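Local coordinates for protein transcriptional activator ToxR (PDB 6UTC) that activates transcription from the inner membrane and, through its periplasmic domain, probably senses bile salts and interacts with ToxS, at residues Tyr50-Ile64 with Leu75-Val88. Sequence-based numbering, arbitrary orientation. Where two conformers were deposited one is given.
Sequences YAETHTGDSAPVKVI and LNYIHTLPHSNENV
Tyr50 OH and His79 NE2 lie 2.7 Å apart, a hydrogen bond. With CG anti to the backbone N (chi1 -168°), Tyr50 reaches from helix 40-52 to the imidazole edge. Its ring is sandwiched: one face lies on Tyr77 in a face-to-face stack (centroids 3.8 Å, planes at 10°), while the other carries the His54 imidazole, whose ND1 donates in its ring plane to Tyr50 O at 2.8 Å, which fixes the rotation of the His54 ring. Beyond the stack, Val63 CG2 sits 3.7 Å from the Tyr77 centroid, only 2° off the normal, a clear CH-pi contact. The His79 ring is held at ND1 as well, by a weak hydrogen bond to Ser58 O, and Pro60 CB covers a face. Ser58 OG donates to the syn lone pair of Glu86 OE2 (2.8 Å), tying the short 3-10 segment 57-58 to the 3-10 segment 81-86. Ile78 O accepts from Val61 N at 2.8 Å and weakly from Lys62 N at 3.4 Å, the signature of a classic beta bulge. Nearly straight bonding resumes at Ile78 N to Lys62 O, in the antiparallel hairpin of a five-stranded mixed sheet, whose Val63-Tyr77 face packs against helix 40-52 beside the Cys46-Cys103 disulfide.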
ATOM      1  N   TYR A  50      -7.179  -4.584  -2.543  1.00 20.81           N
ATOM      2  CA  TYR A  50      -7.546  -3.240  -2.967  1.00 20.35           C
ATOM      3  C   TYR A  50      -7.858  -3.218  -4.448  1.00 21.65           C
ATOM      4  O   TYR A  50      -8.784  -2.523  -4.886  1.00 21.77           O
ATOM      5  CB  TYR A  50      -6.403  -2.293  -2.640  1.00 18.64           C
ATOM      6  CG  TYR A  50      -6.756  -0.830  -2.756  1.00 15.79           C
ATOM      7  CD1 TYR A  50      -7.374  -0.169  -1.708  1.00 20.25           C
ATOM      8  CD2 TYR A  50      -6.453  -0.108  -3.897  1.00 14.96           C
ATOM      9  CE1 TYR A  50      -7.694   1.173  -1.790  1.00 17.60           C
ATOM     10  CE2 TYR A  50      -6.769   1.244  -3.989  1.00 16.17           C
ATOM     11  CZ  TYR A  50      -7.385   1.871  -2.925  1.00 17.31           C
ATOM     12  OH  TYR A  50      -7.706   3.214  -2.983  1.00 18.93           O
ATOM     13  N   ALA A  51      -7.118  -4.001  -5.225  1.00 20.02           N
ATOM     14  CA  ALA A  51      -7.412  -4.119  -6.647  1.00 24.57           C
ATOM     15  C   ALA A  51      -8.828  -4.625  -6.913  1.00 26.78           C
ATOM     16  O   ALA A  51      -9.395  -4.312  -7.965  1.00 24.54           O
ATOM     17  CB  ALA A  51      -6.371  -5.020  -7.302  1.00 23.84           C
ATOM     18  N   GLU A  52      -9.430  -5.362  -5.977  1.00 23.11           N
ATOM     19  CA  GLU A  52     -10.759  -5.918  -6.227  1.00 24.86           C
ATOM     20  C   GLU A  52     -11.832  -4.841  -6.309  1.00 27.39           C
ATOM     21  O   GLU A  52     -12.857  -5.043  -6.967  1.00 27.83           O
ATOM     22  CB  GLU A  52     -11.120  -6.943  -5.157  1.00 25.14           C
ATOM     23  CG  GLU A  52     -10.304  -8.211  -5.252  1.00 26.73           C
ATOM     24  CD  GLU A  52     -10.758  -9.272  -4.279  1.00 26.13           C
ATOM     25  OE1 GLU A  52     -10.146 -10.360  -4.275  1.00 30.64           O
ATOM     26  OE2 GLU A  52     -11.719  -9.018  -3.520  1.00 32.04           O
ATOM     27  N   THR A  53     -11.633  -3.707  -5.646  1.00 24.00           N
ATOM     28  CA  THR A  53     -12.573  -2.599  -5.725  1.00 23.42           C
ATOM     29  C   THR A  53     -12.009  -1.402  -6.479  1.00 22.88           C
ATOM     30  O   THR A  53     -12.623  -0.328  -6.454  1.00 27.91           O
ATOM     31  CB  THR A  53     -13.014  -2.190  -4.324  1.00 28.18           C
ATOM     32  OG1 THR A  53     -11.867  -2.172  -3.462  1.00 30.01           O
ATOM     33  CG2 THR A  53     -14.039  -3.177  -3.784  1.00 31.20           C
ATOM     34  N   HIS A  54     -10.862  -1.557  -7.154  1.00 24.49           N
ATOM     35  CA  HIS A  54     -10.228  -0.444  -7.874  1.00 20.17           C
ATOM     36  C   HIS A  54      -9.548  -1.009  -9.124  1.00 23.58           C
ATOM     37  O   HIS A  54      -8.381  -1.401  -9.083  1.00 24.31           O
ATOM     38  CB  HIS A  54      -9.216   0.271  -6.987  1.00 18.41           C
ATOM     39  CG  HIS A  54      -9.780   0.773  -5.697  1.00 20.13           C
ATOM     40  ND1 HIS A  54      -9.885  -0.021  -4.576  1.00 22.14           N
ATOM     41  CD2 HIS A  54     -10.242   1.994  -5.337  1.00 22.11           C
ATOM     42  CE1 HIS A  54     -10.406   0.684  -3.587  1.00 25.71           C
ATOM     43  NE2 HIS A  54     -10.629   1.912  -4.021  1.00 25.74           N
ATOM     44  N   THR A  55     -10.276  -1.027 -10.241  1.00 29.64           N
ATOM     45  CA  THR A  55      -9.768  -1.622 -11.471  1.00 29.52           C
ATOM     46  C   THR A  55      -9.711  -0.600 -12.599  1.00 29.84           C
ATOM     47  O   THR A  55     -10.352   0.455 -12.552  1.00 29.08           O
ATOM     48  CB  THR A  55     -10.625  -2.814 -11.941  1.00 34.60           C
ATOM     49  OG1 THR A  55     -11.961  -2.373 -12.212  1.00 34.96           O
ATOM     50  CG2 THR A  55     -10.658  -3.911 -10.894  1.00 37.49           C
ATOM     51  N   GLY A  56      -8.935  -0.942 -13.624  1.00 31.60           N
ATOM     52  CA  GLY A  56      -8.889  -0.119 -14.822  1.00 33.64           C
ATOM     53  C   GLY A  56      -8.265   1.226 -14.522  1.00 34.30           C
ATOM     54  O   GLY A  56      -7.223   1.319 -13.863  1.00 30.59           O
ATOM     55  N   ASP A  57      -8.918   2.290 -14.997  1.00 32.18           N
ATOM     56  CA  ASP A  57      -8.431   3.641 -14.730  1.00 30.85           C
ATOM     57  C   ASP A  57      -8.383   3.943 -13.240  1.00 24.78           C
ATOM     58  O   ASP A  57      -7.611   4.810 -12.817  1.00 27.62           O
ATOM     59  CB  ASP A  57      -9.320   4.671 -15.425  1.00 32.87           C
ATOM     60  CG  ASP A  57      -9.221   4.599 -16.932  1.00 42.47           C
ATOM     61  OD1 ASP A  57      -8.174   4.141 -17.435  1.00 46.89           O
ATOM     62  OD2 ASP A  57     -10.189   5.006 -17.610  1.00 46.90           O
ATOM     63  N   SER A  58      -9.191   3.257 -12.437  0.74 25.09           N
ATOM     64  CA  SER A  58      -9.223   3.479 -10.997  0.74 23.78           C
ATOM     65  C   SER A  58      -8.179   2.676 -10.230  0.74 21.84           C
ATOM     66  O   SER A  58      -8.120   2.790  -9.004  0.74 21.89           O
ATOM     67  CB  SER A  58     -10.619   3.192 -10.439  0.74 24.62           C
ATOM     68  OG  SER A  58     -11.529   4.205 -10.827  0.74 27.47           O
ATOM     69  N   ALA A  59      -7.369   1.868 -10.903  1.00 22.00           N
ATOM     70  CA  ALA A  59      -6.314   1.154 -10.199  1.00 19.99           C
ATOM     71  C   ALA A  59      -5.329   2.169  -9.628  1.00 19.49           C
ATOM     72  O   ALA A  59      -5.034   3.180 -10.274  1.00 18.35           O
ATOM     73  CB  ALA A  59      -5.569   0.219 -11.147  1.00 25.08           C
ATOM     74  N   PRO A  60      -4.820   1.955  -8.418  1.00 17.40           N
ATOM     75  CA  PRO A  60      -3.858   2.911  -7.874  1.00 16.69           C
ATOM     76  C   PRO A  60      -2.567   2.833  -8.663  1.00 17.07           C
ATOM     77  O   PRO A  60      -2.192   1.778  -9.184  1.00 19.79           O
ATOM     78  CB  PRO A  60      -3.655   2.423  -6.436  1.00 17.21           C
ATOM     79  CG  PRO A  60      -3.900   0.952  -6.527  1.00 18.40           C
ATOM     80  CD  PRO A  60      -5.035   0.816  -7.508  1.00 19.05           C
ATOM     81  N   VAL A  61      -1.905   3.985  -8.772  0.61 14.40           N
ATOM     82  CA  VAL A  61      -0.585   4.062  -9.389  0.61 17.07           C
ATOM     83  C   VAL A  61       0.466   3.520  -8.434  0.61 16.65           C
ATOM     84  O   VAL A  61       1.367   2.760  -8.818  0.61 14.22           O
ATOM     85  CB  VAL A  61      -0.277   5.524  -9.777  0.61 16.83           C
ATOM     86  CG1 VAL A  61       1.121   5.637 -10.380  0.61 20.08           C
ATOM     87  CG2 VAL A  61      -1.338   6.089 -10.724  0.61 17.90           C
ATOM     88  N   LYS A  62       0.363   3.896  -7.170  1.00 15.56           N
ATOM     89  CA  LYS A  62       1.392   3.573  -6.210  1.00 15.04           C
ATOM     90  C   LYS A  62       0.758   3.479  -4.846  1.00 15.88           C
ATOM     91  O   LYS A  62      -0.363   3.947  -4.616  1.00 14.75           O
ATOM     92  CB  LYS A  62       2.519   4.606  -6.217  1.00 19.96           C
ATOM     93  CG  LYS A  62       2.074   6.015  -6.015  1.00 19.79           C
ATOM     94  CD  LYS A  62       3.142   6.956  -6.568  1.00 23.31           C
ATOM     95  CE  LYS A  62       2.675   8.396  -6.596  1.00 34.49           C
ATOM     96  NZ  LYS A  62       3.698   9.244  -7.270  1.00 38.13           N
ATOM     97  N   VAL A  63       1.490   2.837  -3.954  1.00 14.49           N
ATOM     98  CA  VAL A  63       1.145   2.773  -2.545  1.00 13.78           C
ATOM     99  C   VAL A  63       2.408   3.094  -1.764  1.00 14.03           C
ATOM    100  O   VAL A  63       3.476   2.520  -2.027  1.00 15.01           O
ATOM    101  CB  VAL A  63       0.493   1.432  -2.134  1.00 14.46           C
ATOM    102  CG1 VAL A  63       1.412   0.258  -2.335  1.00 18.39           C
ATOM    103  CG2 VAL A  63      -0.013   1.496  -0.696  1.00 16.65           C
ATOM    104  N   ILE A  64       2.310   4.068  -0.872  1.00 13.16           N
ATOM    105  CA  ILE A  64       3.439   4.491  -0.054  1.00 13.07           C
ATOM    106  C   ILE A  64       3.314   3.787   1.282  1.00 12.96           C
ATOM    107  O   ILE A  64       2.314   3.960   1.994  1.00 13.61           O
ATOM    108  CB  ILE A  64       3.459   6.011   0.158  1.00 13.89           C
ATOM    109  CG1 ILE A  64       3.182   6.759  -1.149  1.00 17.83           C
ATOM    110  CG2 ILE A  64       4.778   6.436   0.840  1.00 17.08           C
ATOM    111  CD1 ILE A  64       4.153   6.502  -2.225  1.00 20.98           C
ATOM    112  N   LEU A  75      -0.347   2.476   4.862  1.00 12.81           N
ATOM    113  CA  LEU A  75      -0.308   2.372   3.405  1.00 12.68           C
ATOM    114  C   LEU A  75      -1.146   3.493   2.813  1.00 14.20           C
ATOM    115  O   LEU A  75      -2.333   3.620   3.130  1.00 15.53           O
ATOM    116  CB  LEU A  75      -0.865   1.027   2.941  1.00 13.55           C
ATOM    117  CG  LEU A  75      -0.034  -0.189   3.332  1.00 13.06           C
ATOM    118  CD1 LEU A  75      -0.764  -1.482   2.993  1.00 17.65           C
ATOM    119  CD2 LEU A  75       1.323  -0.157   2.657  1.00 15.50           C
ATOM    120  N   ASN A  76      -0.536   4.297   1.959  1.00 12.86           N
ATOM    121  CA  ASN A  76      -1.225   5.396   1.295  1.00 13.29           C
ATOM    122  C   ASN A  76      -1.356   5.047  -0.183  1.00 12.61           C
ATOM    123  O   ASN A  76      -0.358   5.043  -0.917  1.00 14.28           O
ATOM    124  CB  ASN A  76      -0.468   6.704   1.510  1.00 15.44           C
ATOM    125  CG  ASN A  76      -0.910   7.418   2.778  1.00 19.56           C
ATOM    126  OD1 ASN A  76      -1.985   8.019   2.813  1.00 22.87           O
ATOM    127  ND2 ASN A  76      -0.120   7.324   3.821  1.00 23.75           N
ATOM    128  N   TYR A  77      -2.577   4.735  -0.603  1.00 13.19           N
ATOM    129  CA  TYR A  77      -2.860   4.420  -1.998  1.00 12.61           C
ATOM    130  C   TYR A  77      -3.095   5.705  -2.770  1.00 13.43           C
ATOM    131  O   TYR A  77      -3.960   6.510  -2.396  1.00 15.41           O
ATOM    132  CB  TYR A  77      -4.101   3.541  -2.076  1.00 14.58           C
ATOM    133  CG  TYR A  77      -3.832   2.100  -1.730  1.00 13.65           C
ATOM    134  CD1 TYR A  77      -3.394   1.218  -2.697  1.00 16.84           C
ATOM    135  CD2 TYR A  77      -4.000   1.632  -0.437  1.00 16.94           C
ATOM    136  CE1 TYR A  77      -3.135  -0.106  -2.398  1.00 16.10           C
ATOM    137  CE2 TYR A  77      -3.743   0.303  -0.124  1.00 19.67           C
ATOM    138  CZ  TYR A  77      -3.321  -0.553  -1.117  1.00 16.94           C
ATOM    139  OH  TYR A  77      -3.060  -1.878  -0.816  1.00 18.23           O
ATOM    140  N   ILE A  78      -2.330   5.895  -3.834  0.52 12.25           N
ATOM    141  CA  ILE A  78      -2.406   7.089  -4.659  0.52 12.74           C
ATOM    142  C   ILE A  78      -2.904   6.687  -6.037  0.52 13.76           C
ATOM    143  O   ILE A  78      -2.388   5.739  -6.647  0.52 12.28           O
ATOM    144  CB  ILE A  78      -1.050   7.808  -4.726  0.52 12.96           C
ATOM    145  CG1 ILE A  78      -0.656   8.289  -3.323  0.52 15.51           C
ATOM    146  CG2 ILE A  78      -1.117   8.977  -5.706  0.52 14.62           C
ATOM    147  CD1 ILE A  78       0.791   8.714  -3.182  0.52 16.71           C
ATOM    148  N   HIS A  79      -3.927   7.383  -6.499  1.00 13.02           N
ATOM    149  CA  HIS A  79      -4.535   7.139  -7.797  1.00 14.23           C
ATOM    150  C   HIS A  79      -4.094   8.197  -8.802  1.00 13.05           C
ATOM    151  O   HIS A  79      -3.430   9.177  -8.470  1.00 14.58           O
ATOM    152  CB  HIS A  79      -6.057   7.116  -7.640  1.00 13.38           C
ATOM    153  CG  HIS A  79      -6.541   5.956  -6.835  1.00 13.72           C
ATOM    154  ND1 HIS A  79      -7.123   4.844  -7.405  1.00 15.86           N
ATOM    155  CD2 HIS A  79      -6.481   5.711  -5.506  1.00 14.38           C
ATOM    156  CE1 HIS A  79      -7.409   3.970  -6.456  1.00 17.15           C
ATOM    157  NE2 HIS A  79      -7.024   4.468  -5.296  1.00 15.17           N
ATOM    158  N   THR A  80      -4.471   7.984 -10.062  1.00 16.26           N
ATOM    159  CA  THR A  80      -4.309   9.055 -11.030  1.00 16.43           C
ATOM    160  C   THR A  80      -5.130  10.260 -10.575  1.00 17.12           C
ATOM    161  O   THR A  80      -6.102  10.130  -9.825  1.00 15.83           O
ATOM    162  CB  THR A  80      -4.784   8.602 -12.414  1.00 18.21           C
ATOM    163  OG1 THR A  80      -6.183   8.319 -12.363  1.00 19.62           O
ATOM    164  CG2 THR A  80      -4.020   7.362 -12.887  1.00 20.61           C
ATOM    165  N   LEU A  81      -4.719  11.449 -11.015  1.00 17.17           N
ATOM    166  CA  LEU A  81      -5.414  12.662 -10.585  1.00 18.43           C
ATOM    167  C   LEU A  81      -6.919  12.637 -10.842  1.00 18.08           C
ATOM    168  O   LEU A  81      -7.679  13.027  -9.940  1.00 18.21           O
ATOM    169  CB  LEU A  81      -4.722  13.915 -11.144  1.00 22.91           C
ATOM    170  CG  LEU A  81      -3.396  14.226 -10.443  1.00 24.76           C
ATOM    171  CD1 LEU A  81      -2.606  15.254 -11.232  1.00 31.69           C
ATOM    172  CD2 LEU A  81      -3.629  14.702  -9.011  1.00 24.15           C
ATOM    173  N   PRO A  82      -7.420  12.186 -11.995  1.00 17.44           N
ATOM    174  CA  PRO A  82      -8.880  12.129 -12.169  1.00 18.97           C
ATOM    175  C   PRO A  82      -9.568  11.214 -11.187  1.00 18.26           C
ATOM    176  O   PRO A  82     -10.786  11.329 -11.000  1.00 21.39           O
ATOM    177  CB  PRO A  82      -9.056  11.619 -13.606  1.00 21.99           C
ATOM    178  CG  PRO A  82      -7.760  11.880 -14.265  1.00 22.60           C
ATOM    179  CD  PRO A  82      -6.708  11.767 -13.214  1.00 17.72           C
ATOM    180  N   HIS A  83      -8.838  10.285 -10.571  1.00 16.60           N
ATOM    181  CA  HIS A  83      -9.411   9.373  -9.592  1.00 16.97           C
ATOM    182  C   HIS A  83      -8.875   9.630  -8.192  1.00 14.12           C
ATOM    183  O   HIS A  83      -8.952   8.750  -7.326  1.00 15.18           O
ATOM    184  CB  HIS A  83      -9.218   7.924 -10.031  1.00 18.58           C
ATOM    185  CG  HIS A  83      -9.942   7.604 -11.299  1.00 21.71           C
ATOM    186  ND1 HIS A  83     -11.311   7.451 -11.349  1.00 30.34           N
ATOM    187  CD2 HIS A  83      -9.496   7.454 -12.567  1.00 25.21           C
ATOM    188  CE1 HIS A  83     -11.674   7.199 -12.595  1.00 30.81           C
ATOM    189  NE2 HIS A  83     -10.593   7.194 -13.353  1.00 28.79           N
ATOM    190  N   SER A  84      -8.369  10.832  -7.940  0.69 14.37           N
ATOM    191  CA  SER A  84      -7.782  11.119  -6.639  0.69 13.54           C
ATOM    192  C   SER A  84      -8.803  11.151  -5.513  0.69 15.00           C
ATOM    193  O   SER A  84      -8.398  11.131  -4.347  0.69 13.45           O
ATOM    194  CB  SER A  84      -6.991  12.423  -6.688  0.69 16.72           C
ATOM    195  OG  SER A  84      -7.785  13.491  -7.179  0.69 15.06           O
ATOM    196  N   ASN A  85     -10.105  11.198  -5.813  1.00 14.42           N
ATOM    197  CA  ASN A  85     -11.076  11.043  -4.740  1.00 14.82           C
ATOM    198  C   ASN A  85     -11.051   9.647  -4.133  1.00 15.16           C
ATOM    199  O   ASN A  85     -11.627   9.441  -3.057  1.00 16.79           O
ATOM    200  CB  ASN A  85     -12.490  11.442  -5.179  1.00 17.97           C
ATOM    201  CG  ASN A  85     -13.066  10.519  -6.224  1.00 21.38           C
ATOM    202  OD1 ASN A  85     -12.343   9.889  -6.991  1.00 25.22           O
ATOM    203  ND2 ASN A  85     -14.389  10.448  -6.275  1.00 36.46           N
ATOM    204  N   GLU A  86     -10.366   8.700  -4.772  1.00 14.69           N
ATOM    205  CA  GLU A  86     -10.208   7.361  -4.244  1.00 15.72           C
ATOM    206  C   GLU A  86      -8.940   7.196  -3.421  1.00 15.00           C
ATOM    207  O   GLU A  86      -8.736   6.123  -2.844  1.00 15.69           O
ATOM    208  CB  GLU A  86     -10.229   6.350  -5.392  1.00 16.44           C
ATOM    209  CG  GLU A  86     -11.465   6.495  -6.274  1.00 19.41           C
ATOM    210  CD  GLU A  86     -11.555   5.452  -7.368  1.00 24.82           C
ATOM    211  OE1 GLU A  86     -11.436   4.247  -7.063  1.00 27.77           O
ATOM    212  OE2 GLU A  86     -11.745   5.837  -8.543  1.00 26.52           O
ATOM    213  N   ASN A  87      -8.096   8.222  -3.327  1.00 13.63           N
ATOM    214  CA  ASN A  87      -6.884   8.080  -2.526  1.00 12.62           C
ATOM    215  C   ASN A  87      -7.256   7.782  -1.085  1.00 14.69           C
ATOM    216  O   ASN A  87      -8.162   8.405  -0.521  1.00 14.31           O
ATOM    217  CB  ASN A  87      -6.087   9.380  -2.523  1.00 14.04           C
ATOM    218  CG  ASN A  87      -5.495   9.711  -3.868  1.00 13.92           C
ATOM    219  OD1 ASN A  87      -5.515   8.897  -4.782  1.00 14.76           O
ATOM    220  ND2 ASN A  87      -4.951  10.910  -3.990  1.00 16.10           N
ATOM    221  N   VAL A  88      -6.520   6.862  -0.461  1.00 14.61           N
ATOM    222  CA  VAL A  88      -6.808   6.504   0.920  1.00 14.74           C
ATOM    223  C   VAL A  88      -5.531   6.220   1.688  1.00 15.00           C
ATOM    224  O   VAL A  88      -4.546   5.700   1.145  1.00 15.48           O
ATOM    225  CB  VAL A  88      -7.755   5.300   1.064  1.00 16.38           C
ATOM    226  CG1 VAL A  88      -9.139   5.641   0.599  1.00 18.89           C
ATOM    227  CG2 VAL A  88      -7.203   4.118   0.320  1.00 18.63           C
TER
HETATM  228  O   HOH W   1     -13.026   2.378  -7.958  1.00 32.29           O
HETATM  229  O   HOH W   2     -10.507   4.097  -2.190  1.00 25.96           O
HETATM  230  O   HOH W   3      -6.291   5.552 -10.455  1.00 19.13           O
HETATM  231  O   HOH W   4       2.497   5.833   3.991  1.00 19.19           O